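Local coordinates for putative esterase aq_1494 (Aquifex aeolicus, PDB 2EGR), which belongs to the 4-hydroxybenzoyl-CoA thioesterase family and probably hydrolyses acyl-CoA thioesters, perhaps those of fatty acids, at residues F89-F94 with T105-V110. Sequence-based numbering, arbitrary orientation.
Sequences FSYIVF and TKHCMV
The phenolic oxygen of Tyr91 is held by the guanidinium of Arg33 on helix 22-39 and, less surely, by the hydroxyl of Thr105: the modelled OG1 of Thr105 lies 2.6 Å from OH of Tyr91, but a neighbour crowds OG1, so that length is doubtful. Tyrosine suits this buried place because its long flat side chain packs as a hydrocarbon yet carries a polar atom far enough to reach the neighbouring strand. With chi1 at -48°, CG sits opposite the carbonyl carbon across the CA-CB bond, and the ring extends to the next strand with its CE2, CZ and OH end against Thr105. As modelled, OG1 of Thr105 lies at the ring's edge, near its plane, while methyl CG2 of Thr105, somewhat out of that plane, comes 3.7 Å from CE2 of Tyr91; Phe29 of the helix stacks on the ring. Thr105 thus offers both a methyl and a hydroxyl to the tyrosine, and its beta-branched shape is at home on a strand. A phenylalanine in place of Tyr91 would probably leave Arg33 and the Thr105 hydroxyl without their shared partner in a buried setting.

Beside these side chains, Phe89 and Thr105 form an antiparallel hydrogen-bonded pair in the hairpin of strands 86-95 and 98-111, part of the hotdog fold, whose curved sheet wraps around the long helix. Phe89 N donates to Thr105 O at 2.9 Å, and Thr105 N returns a somewhat straighter bond to Phe89 O at 3.0 Å. On the same side of the sheet as Thr105, the nonpolar Phe89 ring packs against Leu77 of strand 72-82 and Arg33 of the helix. The side chains of Phe89 and His107 cross at about a right angle.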
ATOM      1  N   PHE A  89       1.172  -6.776  22.476  1.00 22.97           N
ATOM      2  CA  PHE A  89       2.385  -5.994  22.388  1.00 22.36           C
ATOM      3  C   PHE A  89       2.108  -4.517  22.523  1.00 22.21           C
ATOM      4  O   PHE A  89       1.058  -4.033  22.065  1.00 21.71           O
ATOM      5  CB  PHE A  89       3.107  -6.208  21.037  1.00 22.99           C
ATOM      6  CG  PHE A  89       3.703  -7.567  20.860  1.00 24.26           C
ATOM      7  CD1 PHE A  89       4.831  -7.954  21.575  1.00 25.91           C
ATOM      8  CD2 PHE A  89       3.171  -8.448  19.924  1.00 26.37           C
ATOM      9  CE1 PHE A  89       5.400  -9.231  21.367  1.00 25.18           C
ATOM     10  CE2 PHE A  89       3.735  -9.716  19.706  1.00 27.59           C
ATOM     11  CZ  PHE A  89       4.838 -10.111  20.436  1.00 25.33           C
ATOM     12  N   SER A  90       3.053  -3.806  23.137  1.00 21.26           N
ATOM     13  CA  SER A  90       3.078  -2.353  23.112  1.00 21.41           C
ATOM     14  C   SER A  90       4.263  -1.887  22.274  1.00 21.38           C
ATOM     15  O   SER A  90       5.250  -2.623  22.095  1.00 20.65           O
ATOM     16  CB  SER A  90       3.064  -1.717  24.515  1.00 23.17           C
ATOM     17  OG  SER A  90       4.347  -1.632  25.102  1.00 24.12           O
ATOM     18  N   TYR A  91       4.124  -0.708  21.696  1.00 20.05           N
ATOM     19  CA  TYR A  91       5.119  -0.178  20.783  1.00 19.76           C
ATOM     20  C   TYR A  91       5.285   1.282  21.101  1.00 19.97           C
ATOM     21  O   TYR A  91       4.281   2.000  21.363  1.00 20.50           O
ATOM     22  CB  TYR A  91       4.700  -0.295  19.287  1.00 18.71           C
ATOM     23  CG  TYR A  91       4.176  -1.621  18.846  1.00 18.74           C
ATOM     24  CD1 TYR A  91       4.981  -2.525  18.194  1.00 17.13           C
ATOM     25  CD2 TYR A  91       2.860  -1.958  19.053  1.00 18.26           C
ATOM     26  CE1 TYR A  91       4.489  -3.752  17.771  1.00 16.33           C
ATOM     27  CE2 TYR A  91       2.355  -3.169  18.646  1.00 15.26           C
ATOM     28  CZ  TYR A  91       3.164  -4.067  18.022  1.00 13.55           C
ATOM     29  OH  TYR A  91       2.624  -5.229  17.615  1.00 15.90           O
ATOM     30  N   ILE A  92       6.535   1.741  21.115  1.00 18.98           N
ATOM     31  CA  ILE A  92       6.831   3.159  21.065  1.00 20.01           C
ATOM     32  C   ILE A  92       7.712   3.446  19.851  1.00 19.90           C
ATOM     33  O   ILE A  92       8.715   2.769  19.624  1.00 18.23           O
ATOM     34  CB  ILE A  92       7.531   3.709  22.364  1.00 21.11           C
ATOM     35  CG1 ILE A  92       6.682   3.375  23.592  1.00 23.46           C
ATOM     36  CG2 ILE A  92       7.708   5.212  22.262  1.00 22.13           C
ATOM     37  CD1 ILE A  92       7.494   3.154  24.879  1.00 29.31           C
ATOM     38  N   VAL A  93       7.295   4.424  19.061  1.00 19.22           N
ATOM     39  CA  VAL A  93       8.080   4.827  17.897  1.00 19.15           C
ATOM     40  C   VAL A  93       8.924   6.022  18.256  1.00 19.55           C
ATOM     41  O   VAL A  93       8.393   7.086  18.609  1.00 20.83           O
ATOM     42  CB  VAL A  93       7.190   5.135  16.675  1.00 18.97           C
ATOM     43  CG1 VAL A  93       8.086   5.586  15.479  1.00 18.17           C
ATOM     44  CG2 VAL A  93       6.338   3.904  16.324  1.00 17.61           C
ATOM     45  N   PHE A  94      10.246   5.844  18.201  1.00 19.84           N
ATOM     46  CA  PHE A  94      11.185   6.928  18.480  1.00 21.09           C
ATOM     47  C   PHE A  94      11.842   7.505  17.248  1.00 22.15           C
ATOM     48  O   PHE A  94      12.251   6.776  16.343  1.00 21.64           O
ATOM     49  CB  PHE A  94      12.305   6.448  19.421  1.00 21.39           C
ATOM     50  CG  PHE A  94      11.852   6.237  20.832  1.00 20.41           C
ATOM     51  CD1 PHE A  94      11.702   7.326  21.696  1.00 23.49           C
ATOM     52  CD2 PHE A  94      11.558   4.965  21.289  1.00 22.19           C
ATOM     53  CE1 PHE A  94      11.270   7.130  23.013  1.00 23.18           C
ATOM     54  CE2 PHE A  94      11.129   4.760  22.604  1.00 22.81           C
ATOM     55  CZ  PHE A  94      10.991   5.845  23.459  1.00 21.32           C
ATOM     56  N   THR A 105      -1.193  -3.780  20.083  1.00 20.95           N
ATOM     57  CA  THR A 105      -1.893  -4.787  19.305  1.00 22.07           C
ATOM     58  C   THR A 105      -2.121  -6.033  20.159  1.00 23.53           C
ATOM     59  O   THR A 105      -1.235  -6.462  20.913  1.00 23.36           O
ATOM     60  CB  THR A 105      -1.129  -5.184  18.027  1.00 22.80           C
ATOM     61  OG1 THR A 105       0.153  -5.727  18.377  1.00 21.34           O
ATOM     62  CG2 THR A 105      -0.932  -3.963  17.099  1.00 21.31           C
ATOM     63  N   LYS A 106      -3.318  -6.603  20.032  1.00 23.64           N
ATOM     64  CA  LYS A 106      -3.662  -7.838  20.723  1.00 24.53           C
ATOM     65  C   LYS A 106      -3.967  -8.926  19.709  1.00 25.00           C
ATOM     66  O   LYS A 106      -4.619  -8.676  18.655  1.00 24.93           O
ATOM     67  CB  LYS A 106      -4.834  -7.608  21.682  1.00 25.11           C
ATOM     68  CG  LYS A 106      -5.274  -8.848  22.411  1.00 25.11           C
ATOM     69  CD  LYS A 106      -6.503  -8.574  23.269  1.00 29.22           C
ATOM     70  CE  LYS A 106      -6.683  -9.680  24.302  1.00 30.17           C
ATOM     71  NZ  LYS A 106      -8.056  -9.621  24.883  1.00 32.48           N
ATOM     72  N   HIS A 107      -3.485 -10.126  20.014  1.00 24.07           N
ATOM     73  CA  HIS A 107      -3.475 -11.259  19.096  1.00 25.17           C
ATOM     74  C   HIS A 107      -3.967 -12.543  19.745  1.00 25.72           C
ATOM     75  O   HIS A 107      -3.876 -12.724  20.952  1.00 25.67           O
ATOM     76  CB  HIS A 107      -2.054 -11.524  18.571  1.00 24.83           C
ATOM     77  CG  HIS A 107      -1.412 -10.333  17.935  1.00 22.65           C
ATOM     78  ND1 HIS A 107      -0.776  -9.351  18.666  1.00 23.47           N
ATOM     79  CD2 HIS A 107      -1.345  -9.945  16.645  1.00 19.74           C
ATOM     80  CE1 HIS A 107      -0.334  -8.415  17.849  1.00 19.05           C
ATOM     81  NE2 HIS A 107      -0.682  -8.744  16.618  1.00 23.04           N
ATOM     82  N   CYS A 108      -4.448 -13.437  18.915  1.00 27.86           N
ATOM     83  CA  CYS A 108      -4.755 -14.778  19.338  1.00 29.02           C
ATOM     84  C   CYS A 108      -4.250 -15.699  18.251  1.00 29.43           C
ATOM     85  O   CYS A 108      -3.628 -15.237  17.283  1.00 29.04           O
ATOM     86  CB  CYS A 108      -6.257 -14.920  19.629  1.00 28.77           C
ATOM     87  SG  CYS A 108      -7.335 -14.839  18.202  1.00 30.62           S
ATOM     88  N   MET A 109      -4.454 -17.004  18.424  1.00 29.90           N
ATOM     89  CA  MET A 109      -3.893 -17.979  17.510  1.00 29.94           C
ATOM     90  C   MET A 109      -4.912 -18.995  17.032  1.00 32.66           C
ATOM     91  O   MET A 109      -5.843 -19.374  17.763  1.00 32.89           O
ATOM     92  CB  MET A 109      -2.672 -18.675  18.122  1.00 30.72           C
ATOM     93  CG  MET A 109      -1.434 -17.777  18.229  1.00 30.19           C
ATOM     94  SD  MET A 109       0.095 -18.631  18.634  1.00 24.15           S
ATOM     95  CE  MET A 109       0.945 -17.270  19.319  1.00 31.12           C
ATOM     96  N   VAL A 110      -4.722 -19.432  15.797  1.00 34.94           N
ATOM     97  CA  VAL A 110      -5.687 -20.276  15.114  1.00 37.36           C
ATOM     98  C   VAL A 110      -5.001 -21.465  14.440  1.00 39.23           C
ATOM     99  O   VAL A 110      -3.928 -21.330  13.816  1.00 39.02           O
ATOM    100  CB  VAL A 110      -6.547 -19.412  14.115  1.00 37.29           C
ATOM    101  CG1 VAL A 110      -7.092 -20.227  12.943  1.00 38.08           C
ATOM    102  CG2 VAL A 110      -7.661 -18.684  14.863  1.00 37.24           C
TER